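Local coordinates for regulatory protein AsnC (Escherichia coli, PDB 2CG4), which activates transcription of asnA, regulates its own gene and represses gidA expression post-transcriptionally, binding DNA in a sequence-specific manner, at residues A87-L92 and I107-M112; H121-K126 and Q134-L139; Y66-F71 and D117-V122; G12-L17 and A49-G54. The protein carries 1 engineered substitution. One frame throughout, in Å; residues are numbered along the deposited sequence.

Contact 1 of 4, residues A87-L92 and I107-M112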
loop_
_atom_site.group_PDB
_atom_site.type_symbol
_atom_site.label_atom_id
_atom_site.label_comp_id
_atom_site.label_asym_id
_atom_site.label_seq_id
_atom_site.Cartn_x
_atom_site.Cartn_y
_atom_site.Cartn_z
ATOM N N ALA A 87 0.499 -24.901 11.959
ATOM C CA ALA A 87 0.198 -26.318 12.173
ATOM C C ALA A 87 -0.796 -26.888 11.150
ATOM O O ALA A 87 -0.651 -28.026 10.703
ATOM C CB ALA A 87 -0.314 -26.521 13.573
ATOM N N LYS A 88 -1.805 -26.099 10.786
ATOM C CA LYS A 88 -2.730 -26.461 9.714
ATOM C C LYS A 88 -2.075 -26.457 8.329
ATOM O O LYS A 88 -2.393 -27.301 7.484
ATOM C CB LYS A 88 -3.934 -25.519 9.685
ATOM C CG LYS A 88 -4.478 -25.119 11.029
ATOM C CD LYS A 88 -5.838 -25.714 11.288
ATOM C CE LYS A 88 -6.327 -25.340 12.681
ATOM N NZ LYS A 88 -7.236 -24.163 12.655
ATOM N N LEU A 89 -1.193 -25.492 8.078
ATOM C CA LEU A 89 -0.582 -25.370 6.757
ATOM C C LEU A 89 0.317 -26.553 6.503
ATOM O O LEU A 89 0.356 -27.073 5.392
ATOM C CB LEU A 89 0.211 -24.070 6.615
ATOM C CG LEU A 89 -0.592 -22.783 6.393
ATOM C CD1 LEU A 89 0.279 -21.584 6.700
ATOM C CD2 LEU A 89 -1.160 -22.706 4.968
ATOM N N GLU A 90 1.036 -26.980 7.539
ATOM C CA GLU A 90 2.114 -27.950 7.383
ATOM C C GLU A 90 1.579 -29.324 6.971
ATOM O O GLU A 90 2.279 -30.103 6.335
ATOM C CB GLU A 90 2.989 -28.016 8.652
ATOM C CG GLU A 90 2.946 -29.335 9.411
ATOM C CD GLU A 90 3.933 -30.370 8.894
ATOM O OE1 GLU A 90 5.062 -30.004 8.506
ATOM O OE2 GLU A 90 3.581 -31.563 8.882
ATOM N N SER A 91 0.326 -29.598 7.313
ATOM C CA SER A 91 -0.353 -30.812 6.850
ATOM C C SER A 91 -0.558 -30.872 5.329
ATOM O O SER A 91 -0.972 -31.904 4.797
ATOM C CB SER A 91 -1.698 -30.978 7.562
ATOM O OG SER A 91 -1.583 -30.651 8.933
ATOM N N LEU A 92 -0.272 -29.779 4.632
ATOM C CA LEU A 92 -0.553 -29.704 3.202
ATOM C C LEU A 92 0.697 -29.956 2.375
ATOM O O LEU A 92 1.728 -29.322 2.591
ATOM C CB LEU A 92 -1.168 -28.348 2.836
ATOM C CG LEU A 92 -2.445 -27.962 3.590
ATOM C CD1 LEU A 92 -2.815 -26.500 3.366
ATOM C CD2 LEU A 92 -3.591 -28.892 3.211
ATOM N N ILE A 107 2.620 -15.041 7.679
ATOM C CA ILE A 107 3.373 -16.175 7.140
ATOM C C ILE A 107 3.591 -15.965 5.645
ATOM O O ILE A 107 2.725 -15.422 4.959
ATOM C CB ILE A 107 2.635 -17.506 7.368
ATOM C CG1 ILE A 107 1.904 -17.489 8.721
ATOM C CG2 ILE A 107 3.614 -18.676 7.292
ATOM C CD1 ILE A 107 1.107 -18.718 9.016
ATOM N N PHE A 108 4.757 -16.363 5.153
ATOM C CA PHE A 108 5.046 -16.326 3.731
ATOM C C PHE A 108 5.397 -17.759 3.310
ATOM O O PHE A 108 6.306 -18.362 3.867
ATOM C CB PHE A 108 6.215 -15.358 3.471
ATOM C CG PHE A 108 6.429 -15.015 2.022
ATOM C CD1 PHE A 108 5.430 -14.390 1.280
ATOM C CD2 PHE A 108 7.641 -15.288 1.405
ATOM C CE1 PHE A 108 5.622 -14.062 -0.057
ATOM C CE2 PHE A 108 7.851 -14.962 0.062
ATOM C CZ PHE A 108 6.833 -14.348 -0.668
ATOM N N ILE A 109 4.658 -18.310 2.358
ATOM C CA ILE A 109 4.782 -19.716 2.009
ATOM C C ILE A 109 4.969 -19.859 0.513
ATOM O O ILE A 109 4.553 -19.000 -0.252
ATOM C CB ILE A 109 3.540 -20.564 2.441
ATOM C CG1 ILE A 109 2.335 -20.238 1.562
ATOM C CG2 ILE A 109 3.216 -20.363 3.928
ATOM C CD1 ILE A 109 1.034 -20.956 1.973
ATOM N N LYS A 110 5.616 -20.950 0.113
ATOM C CA LYS A 110 5.607 -21.400 -1.272
ATOM C C LYS A 110 4.644 -22.558 -1.434
ATOM O O LYS A 110 4.677 -23.501 -0.644
ATOM C CB LYS A 110 6.996 -21.852 -1.686
ATOM C CG LYS A 110 7.346 -21.506 -3.097
ATOM C CD LYS A 110 8.536 -22.313 -3.543
ATOM C CE LYS A 110 9.134 -21.754 -4.835
ATOM N NZ LYS A 110 10.410 -22.463 -5.146
ATOM N N VAL A 111 3.772 -22.483 -2.439
ATOM C CA VAL A 111 3.047 -23.666 -2.862
ATOM C C VAL A 111 3.315 -23.998 -4.320
ATOM O O VAL A 111 3.419 -23.113 -5.165
ATOM C CB VAL A 111 1.530 -23.606 -2.516
ATOM C CG1 VAL A 111 1.251 -22.477 -1.545
ATOM C CG2 VAL A 111 0.667 -23.512 -3.759
ATOM N N MET A 112 3.464 -25.294 -4.580
ATOM C CA MET A 112 3.804 -25.819 -5.894
ATOM C C MET A 112 2.613 -26.576 -6.451
ATOM O O MET A 112 2.161 -27.554 -5.851
ATOM C CB MET A 112 4.990 -26.768 -5.769
ATOM C CG MET A 112 6.292 -26.084 -5.407
ATOM S SD MET A 112 6.812 -24.945 -6.697
ATOM C CE MET A 112 7.206 -26.076 -8.022
#
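L89 of helix 82-90 drops its isobutyl group onto I107 and I109, two inward-facing residues of strand 107-113, in the ferredoxin-like α/β sandwich of the Lrp/AsnC ligand-binding domain. The leucine fork divides between them. CD1 reaches I107 tip to tip, and CD2 meets the end of I109 at a slant. The two isoleucines arrive there by different torsions. I107 carries CG1 beside its backbone N (chi1 -36°), whereas I109 has CG1 wedged between the backbone N and the carbonyl carbon (chi1 72°); in both, CD1 is the atom that makes the contact. F108, between them in sequence, points to the other side of the sheet, where its ring meets F71 and the F108 ring of the second subunit. The same face of the sheet as L89 is lined by I72 and I74 of strand 68-76, which touch I109, and L89 itself also rests on I130. At the C-terminal end of the segment, the backbone N of L92 bonds to L89 O at 2.9 Å, and S91 OG makes a weak hydrogen bond to A87 O. The apolar seam closes with L89 CD1 at 3.8 Å from I107 CD1 and L89 CD2 at 4.1 Å from I109 CD1.

Contact 2 of 4, residues H121-K126 and Q134-L139. With ASN (asparagine), chain C.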
loop_
_atom_site.group_PDB
_atom_site.type_symbol
_atom_site.label_atom_id
_atom_site.label_comp_id
_atom_site.label_asym_id
_atom_site.label_seq_id
_atom_site.Cartn_x
_atom_site.Cartn_y
_atom_site.Cartn_z
ATOM N N HIS A 121 -8.187 -24.611 -6.371
ATOM C CA HIS A 121 -8.780 -25.588 -5.451
ATOM C C HIS A 121 -8.074 -25.592 -4.092
ATOM O O HIS A 121 -8.730 -25.602 -3.052
ATOM C CB HIS A 121 -8.779 -27.001 -6.064
ATOM C CG HIS A 121 -9.245 -28.072 -5.121
ATOM N ND1 HIS A 121 -10.580 -28.352 -4.911
ATOM C CD2 HIS A 121 -8.555 -28.917 -4.314
ATOM C CE1 HIS A 121 -10.690 -29.321 -4.019
ATOM N NE2 HIS A 121 -9.477 -29.682 -3.641
ATOM N N VAL A 122 -6.743 -25.578 -4.106
ATOM C CA VAL A 122 -5.956 -25.463 -2.868
ATOM C C VAL A 122 -6.226 -24.167 -2.082
ATOM O O VAL A 122 -6.604 -24.225 -0.912
ATOM C CB VAL A 122 -4.431 -25.616 -3.125
ATOM C CG1 VAL A 122 -3.651 -25.483 -1.826
ATOM C CG2 VAL A 122 -4.135 -26.954 -3.792
ATOM N N LEU A 123 -6.040 -23.008 -2.713
ATOM C CA LEU A 123 -6.388 -21.732 -2.068
ATOM C C LEU A 123 -7.733 -21.778 -1.354
ATOM O O LEU A 123 -7.819 -21.500 -0.156
ATOM C CB LEU A 123 -6.396 -20.585 -3.074
ATOM C CG LEU A 123 -5.112 -19.769 -3.084
ATOM C CD1 LEU A 123 -5.204 -18.674 -4.123
ATOM C CD2 LEU A 123 -4.828 -19.207 -1.689
ATOM N N ILE A 124 -8.780 -22.122 -2.102
ATOM C CA ILE A 124 -10.148 -21.997 -1.623
ATOM C C ILE A 124 -10.468 -23.067 -0.584
ATOM O O ILE A 124 -11.045 -22.779 0.459
ATOM C CB ILE A 124 -11.160 -22.033 -2.794
ATOM C CG1 ILE A 124 -10.874 -20.886 -3.777
ATOM C CG2 ILE A 124 -12.589 -21.927 -2.277
ATOM C CD1 ILE A 124 -11.820 -20.820 -4.972
ATOM N N ASN A 125 -10.046 -24.298 -0.857
ATOM C CA ASN A 125 -10.528 -25.452 -0.110
ATOM C C ASN A 125 -9.572 -25.962 0.963
ATOM O O ASN A 125 -10.011 -26.601 1.922
ATOM C CB ASN A 125 -10.911 -26.577 -1.064
ATOM C CG ASN A 125 -12.117 -26.226 -1.903
ATOM O OD1 ASN A 125 -13.173 -25.867 -1.379
ATOM N ND2 ASN A 125 -11.960 -26.306 -3.215
ATOM N N LYS A 126 -8.281 -25.676 0.812
ATOM C CA LYS A 126 -7.293 -26.151 1.780
ATOM C C LYS A 126 -6.664 -25.035 2.608
ATOM O O LYS A 126 -6.514 -25.169 3.827
ATOM C CB LYS A 126 -6.208 -26.986 1.094
ATOM C CG LYS A 126 -6.718 -28.293 0.496
ATOM C CD LYS A 126 -5.643 -28.953 -0.358
ATOM C CE LYS A 126 -6.144 -30.224 -1.029
ATOM N NZ LYS A 126 -5.017 -31.132 -1.392
ATOM N N GLN A 134 -7.325 -14.439 7.519
ATOM C CA GLN A 134 -8.221 -13.372 7.097
ATOM C C GLN A 134 -8.105 -13.137 5.596
ATOM O O GLN A 134 -9.116 -13.048 4.899
ATOM C CB GLN A 134 -7.971 -12.078 7.888
ATOM C CG GLN A 134 -7.640 -10.879 7.025
ATOM C CD GLN A 134 -8.006 -9.558 7.673
ATOM O OE1 GLN A 134 -8.849 -8.822 7.147
ATOM N NE2 GLN A 134 -7.367 -9.234 8.808
ATOM N N SER A 135 -6.873 -13.054 5.099
ATOM C CA SER A 135 -6.648 -12.941 3.653
ATOM C C SER A 135 -5.379 -13.650 3.206
ATOM O O SER A 135 -4.469 -13.872 4.003
ATOM C CB SER A 135 -6.618 -11.475 3.220
ATOM O OG SER A 135 -5.666 -10.743 3.971
ATOM N N THR A 136 -5.344 -14.022 1.931
ATOM C CA THR A 136 -4.109 -14.402 1.271
ATOM C C THR A 136 -3.761 -13.424 0.151
ATOM O O THR A 136 -4.631 -12.743 -0.376
ATOM C CB THR A 136 -4.171 -15.843 0.713
ATOM O OG1 THR A 136 -5.381 -16.042 -0.039
ATOM C CG2 THR A 136 -4.085 -16.841 1.836
ATOM N N GLU A 137 -2.487 -13.345 -0.200
ATOM C CA GLU A 137 -2.050 -12.639 -1.420
ATOM C C GLU A 137 -1.027 -13.510 -2.100
ATOM O O GLU A 137 0.058 -13.711 -1.560
ATOM C CB GLU A 137 -1.394 -11.316 -1.076
ATOM C CG GLU A 137 -2.349 -10.162 -0.900
ATOM C CD GLU A 137 -1.674 -8.953 -0.279
ATOM O OE1 GLU A 137 -2.179 -8.467 0.756
ATOM O OE2 GLU A 137 -0.635 -8.499 -0.822
ATOM N N THR A 138 -1.366 -14.062 -3.259
ATOM C CA THR A 138 -0.460 -15.003 -3.885
ATOM C C THR A 138 0.278 -14.380 -5.098
ATOM O O THR A 138 -0.346 -13.719 -5.938
ATOM C CB THR A 138 -1.141 -16.385 -4.166
ATOM O OG1 THR A 138 -1.379 -16.572 -5.558
ATOM C CG2 THR A 138 -2.446 -16.514 -3.427
ATOM N N LEU A 139 1.606 -14.558 -5.128
ATOM C CA LEU A 139 2.496 -14.038 -6.195
ATOM C C LEU A 139 2.911 -15.152 -7.169
ATOM O O LEU A 139 3.808 -15.939 -6.879
ATOM C CB LEU A 139 3.768 -13.432 -5.596
ATOM C CG LEU A 139 3.718 -12.145 -4.763
ATOM C CD1 LEU A 139 2.812 -12.295 -3.529
ATOM C CD2 LEU A 139 5.128 -11.783 -4.344
HETATM N N ASN C . -6.370 -12.514 -3.177
HETATM C CA ASN C . -6.173 -13.973 -2.931
HETATM C C ASN C . -4.752 -14.412 -3.158
HETATM O O ASN C . -4.096 -13.996 -4.120
HETATM C CB ASN C . -7.109 -14.801 -3.794
HETATM C CG ASN C . -8.542 -14.627 -3.396
HETATM O OD1 ASN C . -8.915 -14.866 -2.246
HETATM N ND2 ASN C . -9.359 -14.187 -4.336
HETATM O OXT ASN C . -4.245 -15.178 -2.348
#
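L123, on helix 116-127, meets T136 and T138 of strand 133-147 beside a bound asparagine. From CB, directed at the strand, the leucine chain runs through CG to a fork whose two methyls take different threonines. CD1 comes tip to tip with T138, 3.6 Å from its CG2, although that methyl and the ligand OXT are modelled too close together, so its place is less sure. CD2 lies 3.6 Å from T136 OG1, where L123 and T136 pass alongside, pointing contrary ways.

T136 turns its hydroxyl between the backbone N and the carbonyl carbon (chi1 49°) and from there donates to the asparagine OXT at 2.7 Å; the same close approach to the T138 methyl makes the position of OXT less certain. The firmer grip comes from the backbone, where T138 N bonds to the ligand O at 2.9 Å with an N-H...O angle of 157°. Q128 OE1, at weak hydrogen-bond geometry, would compete for the same T136 hydroxyl proton.

The third subunit completes the pocket: its T101, G103, Y105 and S106 offer carbonyl oxygens to the same ligand, and its Y100 packs on L123. Near the start of the strand segment, Q134 and S135 together oppose I75, a classic beta bulge. Helix, strand and neighbouring chain thus form the intersubunit effector site of an Lrp/AsnC regulator, here occupied by asparagine.

Contact 3 of 4, residues Y66-F71 and D117-V122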
loop_
_atom_site.group_PDB
_atom_site.type_symbol
_atom_site.label_atom_id
_atom_site.label_comp_id
_atom_site.label_asym_id
_atom_site.label_seq_id
_atom_site.Cartn_x
_atom_site.Cartn_y
_atom_site.Cartn_z
ATOM N N TYR A 66 4.672 -29.293 -12.794
ATOM C CA TYR A 66 4.321 -28.191 -11.901
ATOM C C TYR A 66 4.551 -26.840 -12.579
ATOM O O TYR A 66 5.610 -26.228 -12.445
ATOM C CB TYR A 66 5.091 -28.300 -10.586
ATOM C CG TYR A 66 4.692 -29.511 -9.758
ATOM C CD1 TYR A 66 5.242 -30.766 -10.003
ATOM C CD2 TYR A 66 3.760 -29.396 -8.739
ATOM C CE1 TYR A 66 4.877 -31.863 -9.249
ATOM C CE2 TYR A 66 3.386 -30.491 -7.983
ATOM C CZ TYR A 66 3.946 -31.715 -8.241
ATOM O OH TYR A 66 3.566 -32.793 -7.480
ATOM N N ASP A 67 3.542 -26.394 -13.317
ATOM C CA ASP A 67 3.633 -25.198 -14.147
ATOM C C ASP A 67 3.332 -23.937 -13.350
ATOM O O ASP A 67 3.721 -22.837 -13.748
ATOM C CB ASP A 67 2.652 -25.289 -15.322
ATOM C CG ASP A 67 3.020 -26.375 -16.308
ATOM O OD1 ASP A 67 4.211 -26.466 -16.682
ATOM O OD2 ASP A 67 2.113 -27.135 -16.716
ATOM N N VAL A 68 2.615 -24.101 -12.239
ATOM C CA VAL A 68 2.257 -22.970 -11.386
ATOM C C VAL A 68 2.810 -23.103 -9.965
ATOM O O VAL A 68 2.165 -23.667 -9.072
ATOM C CB VAL A 68 0.740 -22.751 -11.330
ATOM C CG1 VAL A 68 0.432 -21.543 -10.483
ATOM C CG2 VAL A 68 0.197 -22.549 -12.720
ATOM N N GLY A 69 4.010 -22.580 -9.766
ATOM C CA GLY A 69 4.505 -22.318 -8.427
ATOM C C GLY A 69 4.114 -20.926 -7.991
ATOM O O GLY A 69 3.922 -20.025 -8.814
ATOM N N CYS A 70 3.987 -20.733 -6.692
ATOM C CA CYS A 70 3.688 -19.407 -6.198
ATOM C C CYS A 70 4.201 -19.189 -4.776
ATOM O O CYS A 70 4.501 -20.141 -4.064
ATOM C CB CYS A 70 2.196 -19.135 -6.315
ATOM S SG CYS A 70 1.183 -20.256 -5.383
ATOM N N PHE A 71 4.344 -17.926 -4.397
ATOM C CA PHE A 71 4.456 -17.540 -3.004
ATOM C C PHE A 71 3.128 -16.947 -2.584
ATOM O O PHE A 71 2.475 -16.262 -3.374
ATOM C CB PHE A 71 5.564 -16.509 -2.815
ATOM C CG PHE A 71 6.943 -17.049 -3.076
ATOM C CD1 PHE A 71 7.521 -16.938 -4.336
ATOM C CD2 PHE A 71 7.667 -17.665 -2.059
ATOM C CE1 PHE A 71 8.803 -17.440 -4.570
ATOM C CE2 PHE A 71 8.950 -18.162 -2.289
ATOM C CZ PHE A 71 9.515 -18.053 -3.547
ATOM N N ASP A 117 -6.029 -24.248 -12.198
ATOM C CA ASP A 117 -7.228 -24.906 -11.684
ATOM C C ASP A 117 -6.964 -25.605 -10.351
ATOM O O ASP A 117 -7.737 -25.453 -9.411
ATOM C CB ASP A 117 -7.829 -25.886 -12.704
ATOM C CG ASP A 117 -9.245 -26.319 -12.324
ATOM O OD1 ASP A 117 -10.135 -25.439 -12.252
ATOM O OD2 ASP A 117 -9.471 -27.527 -12.078
ATOM N N ALA A 118 -5.874 -26.373 -10.293
ATOM C CA ALA A 118 -5.316 -26.906 -9.046
ATOM C C ALA A 118 -5.039 -25.846 -7.976
ATOM O O ALA A 118 -5.484 -25.986 -6.839
ATOM C CB ALA A 118 -4.047 -27.716 -9.336
ATOM N N LEU A 119 -4.300 -24.795 -8.330
ATOM C CA LEU A 119 -4.019 -23.706 -7.379
ATOM C C LEU A 119 -5.283 -23.101 -6.787
ATOM O O LEU A 119 -5.322 -22.782 -5.608
ATOM C CB LEU A 119 -3.175 -22.593 -8.018
ATOM C CG LEU A 119 -2.906 -21.372 -7.121
ATOM C CD1 LEU A 119 -1.850 -21.678 -6.056
ATOM C CD2 LEU A 119 -2.498 -20.153 -7.935
ATOM N N GLN A 120 -6.302 -22.928 -7.619
ATOM C CA GLN A 120 -7.577 -22.388 -7.191
ATOM C C GLN A 120 -8.261 -23.296 -6.161
ATOM O O GLN A 120 -8.840 -22.810 -5.196
ATOM C CB GLN A 120 -8.477 -22.173 -8.411
ATOM C CG GLN A 120 -9.924 -21.866 -8.089
ATOM C CD GLN A 120 -10.815 -23.086 -8.193
ATOM O OE1 GLN A 120 -10.747 -23.830 -9.168
ATOM N NE2 GLN A 120 -11.651 -23.304 -7.181
ATOM N N HIS A 121 -8.187 -24.611 -6.371
ATOM C CA HIS A 121 -8.780 -25.588 -5.451
ATOM C C HIS A 121 -8.074 -25.592 -4.092
ATOM O O HIS A 121 -8.730 -25.602 -3.052
ATOM C CB HIS A 121 -8.779 -27.001 -6.064
ATOM C CG HIS A 121 -9.245 -28.072 -5.121
ATOM N ND1 HIS A 121 -10.580 -28.352 -4.911
ATOM C CD2 HIS A 121 -8.555 -28.917 -4.314
ATOM C CE1 HIS A 121 -10.690 -29.321 -4.019
ATOM N NE2 HIS A 121 -9.477 -29.682 -3.641
ATOM N N VAL A 122 -6.743 -25.578 -4.106
ATOM C CA VAL A 122 -5.956 -25.463 -2.868
ATOM C C VAL A 122 -6.226 -24.167 -2.082
ATOM O O VAL A 122 -6.604 -24.225 -0.912
ATOM C CB VAL A 122 -4.431 -25.616 -3.125
ATOM C CG1 VAL A 122 -3.651 -25.483 -1.826
ATOM C CG2 VAL A 122 -4.135 -26.954 -3.792
#
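V68 and C70, alternate residues on strand 68-76, turn their side chains to L119 of helix 116-127, and every contact between these segments passes through that one leucine. The packing is apolar and splits along its fork. L119 CD1 approaches C70 SG at 3.4 Å, while CD2 stands 4.1 Å from V68 CG1, where the two side chains cross at about a right angle. The leucine gets there with CG anti to its backbone N (chi1 176°). C70 tucks SG between its backbone N and carbonyl carbon (chi1 61°). F71 takes the other face of the sheet, where its ring meets Y99 of the second subunit edge-to-face.

Backbone hydrogen bonds hold each partner in shape separately. In the helix, V122 N bonds to A118 O at 3.0 Å and H121 N to D117 O at 3.2 Å; A118 N is also bonded by S115 OG. In the sheet, V68 and C70 pair with C113 and V111 on one flank, and G69 and F71 with V141 and L139 on the other.

Further apolar contacts widen the patch around L119. V111 and I140 touch it from the two strands flanking 68-76, and L142 of the fourth subunit packs on it as well. A helix packed on a central strand in this way, with its leucine bridging residues i and i+2 on the inner face, fits the α/β sandwich of the Lrp/AsnC ligand-binding domain.

Contact 4 of 4, residues G12-L17 and A49-G54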
loop_
_atom_site.group_PDB
_atom_site.type_symbol
_atom_site.label_atom_id
_atom_site.label_comp_id
_atom_site.label_asym_id
_atom_site.label_seq_id
_atom_site.Cartn_x
_atom_site.Cartn_y
_atom_site.Cartn_z
ATOM N N GLY A 12 36.246 -27.731 0.584
ATOM C CA GLY A 12 36.615 -28.448 -0.630
ATOM C C GLY A 12 35.791 -29.707 -0.810
ATOM O O GLY A 12 35.359 -30.031 -1.919
ATOM N N ILE A 13 35.574 -30.417 0.288
ATOM C CA ILE A 13 34.743 -31.616 0.283
ATOM C C ILE A 13 33.300 -31.278 -0.068
ATOM O O ILE A 13 32.679 -31.967 -0.879
ATOM C CB ILE A 13 34.793 -32.339 1.637
ATOM C CG1 ILE A 13 36.150 -33.027 1.814
ATOM C CG2 ILE A 13 33.660 -33.350 1.748
ATOM C CD1 ILE A 13 36.444 -33.440 3.239
ATOM N N LEU A 14 32.783 -30.208 0.534
ATOM C CA LEU A 14 31.391 -29.803 0.347
ATOM C C LEU A 14 31.101 -29.374 -1.089
ATOM O O LEU A 14 30.128 -29.816 -1.680
ATOM C CB LEU A 14 31.011 -28.689 1.325
ATOM C CG LEU A 14 30.688 -29.110 2.762
ATOM C CD1 LEU A 14 30.054 -27.966 3.530
ATOM C CD2 LEU A 14 29.801 -30.341 2.799
ATOM N N GLU A 15 31.952 -28.524 -1.653
ATOM C CA GLU A 15 31.844 -28.179 -3.068
ATOM C C GLU A 15 31.797 -29.425 -3.963
ATOM O O GLU A 15 30.892 -29.578 -4.790
ATOM C CB GLU A 15 32.997 -27.276 -3.493
ATOM C CG GLU A 15 32.679 -26.431 -4.715
ATOM C CD GLU A 15 33.922 -25.950 -5.439
ATOM O OE1 GLU A 15 33.851 -25.749 -6.672
ATOM O OE2 GLU A 15 34.968 -25.770 -4.778
ATOM N N ALA A 16 32.772 -30.312 -3.787
ATOM C CA ALA A 16 32.786 -31.593 -4.483
ATOM C C ALA A 16 31.477 -32.388 -4.369
ATOM O O ALA A 16 30.915 -32.788 -5.390
ATOM C CB ALA A 16 33.955 -32.430 -4.012
ATOM N N LEU A 17 31.005 -32.624 -3.142
ATOM C CA LEU A 17 29.882 -33.543 -2.911
ATOM C C LEU A 17 28.540 -32.844 -3.089
ATOM O O LEU A 17 27.474 -33.476 -3.046
ATOM C CB LEU A 17 29.941 -34.161 -1.507
ATOM C CG LEU A 17 31.105 -35.077 -1.113
ATOM C CD1 LEU A 17 31.006 -35.433 0.362
ATOM C CD2 LEU A 17 31.145 -36.343 -1.970
ATOM N N ALA A 49 27.433 -32.626 13.046
ATOM C CA ALA A 49 27.246 -31.176 13.123
ATOM C C ALA A 49 25.883 -30.724 12.591
ATOM O O ALA A 49 25.344 -29.711 13.029
ATOM C CB ALA A 49 28.367 -30.454 12.381
ATOM N N GLY A 50 25.332 -31.476 11.644
ATOM C CA GLY A 50 24.059 -31.119 11.029
ATOM C C GLY A 50 24.243 -30.275 9.785
ATOM O O GLY A 50 23.264 -29.793 9.206
ATOM N N ILE A 51 25.500 -30.098 9.373
ATOM C CA ILE A 51 25.835 -29.326 8.177
ATOM C C ILE A 51 25.396 -30.068 6.913
ATOM O O ILE A 51 24.655 -29.527 6.077
ATOM C CB ILE A 51 27.359 -29.047 8.093
ATOM C CG1 ILE A 51 27.755 -27.906 9.030
ATOM C CG2 ILE A 51 27.772 -28.714 6.678
ATOM C CD1 ILE A 51 29.175 -28.002 9.552
ATOM N N ILE A 52 25.879 -31.302 6.777
ATOM C CA ILE A 52 25.426 -32.217 5.744
ATOM C C ILE A 52 24.176 -32.939 6.236
ATOM O O ILE A 52 24.232 -33.654 7.235
ATOM C CB ILE A 52 26.530 -33.241 5.403
ATOM C CG1 ILE A 52 27.763 -32.523 4.846
ATOM C CG2 ILE A 52 26.013 -34.311 4.437
ATOM C CD1 ILE A 52 28.817 -33.456 4.275
ATOM N N THR A 53 23.055 -32.742 5.535
ATOM C CA THR A 53 21.747 -33.216 6.000
ATOM C C THR A 53 21.319 -34.533 5.356
ATOM O O THR A 53 20.375 -35.182 5.819
ATOM C CB THR A 53 20.620 -32.172 5.770
ATOM O OG1 THR A 53 20.499 -31.883 4.372
ATOM C CG2 THR A 53 20.890 -30.875 6.551
ATOM N N GLY A 54 22.007 -34.920 4.287
ATOM C CA GLY A 54 21.629 -36.098 3.519
ATOM C C GLY A 54 22.242 -36.085 2.132
ATOM O O GLY A 54 22.724 -35.053 1.665
#
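L14, on helix 8-19, spans I51 and I52, the residues by which the chain leaves helix 36-49 and enters strand 52-59. The contact is wholly apolar and divides between the leucine methyls. CD1 meets I51 CG2 at 4.0 Å, with the two side chains crossing near a right angle. CD2 packs more tightly on I52, standing 3.6 Å from both its CG1 and CD1. L14 holds CG beside the backbone N (chi1 -79°), which aims its fork at the two isoleucines. They present different branches: I51 offers CG2, placed anti to its backbone N, whereas I52 leads with the CG1-CD1 arm.

Backbone bonds run within the helix: L17 N to I13 O at 2.9 Å and A16 N to G12 O at 3.2 Å. After helix 36-49, G50 adopts a positive phi (92°), readily open to glycine, and the chain turns there toward the two isoleucines.

Within the helix-turn-helix domain, helix 36-49 flanks the contact: V43 touches I13 and L17, and M46 touches I52. I57 of the second subunit packs on L14, L17 and I52, and G54 pairs antiparallel with that chain, so the sheet of strand 52-59 continues into it beside helix 8-19.

Contacts 1, 2 and 3 gather on one antiparallel sheet: contact 2 lies 10 Å from each of the others, centre to centre, and contacts 1 and 3 are 13 Å apart. Contacts 2 and 3 share H121 and V122; L119 and L123, one turn apart on helix 116-127, meet strands 68-76 and 133-147. Contact 1 is nested in the chain loop that contact 3 closes, and its L92 CD2 touches K126 CB of contact 2 at 3.9 Å. Contact 2 binds asparagine directly; the L119 side chain of contact 3 is about 7 Å from a bound asparagine, and I107 of contact 1 about 6 Å. Contact 4 stands apart in the DNA-binding domain, its centre 28 to 37 Å from the others.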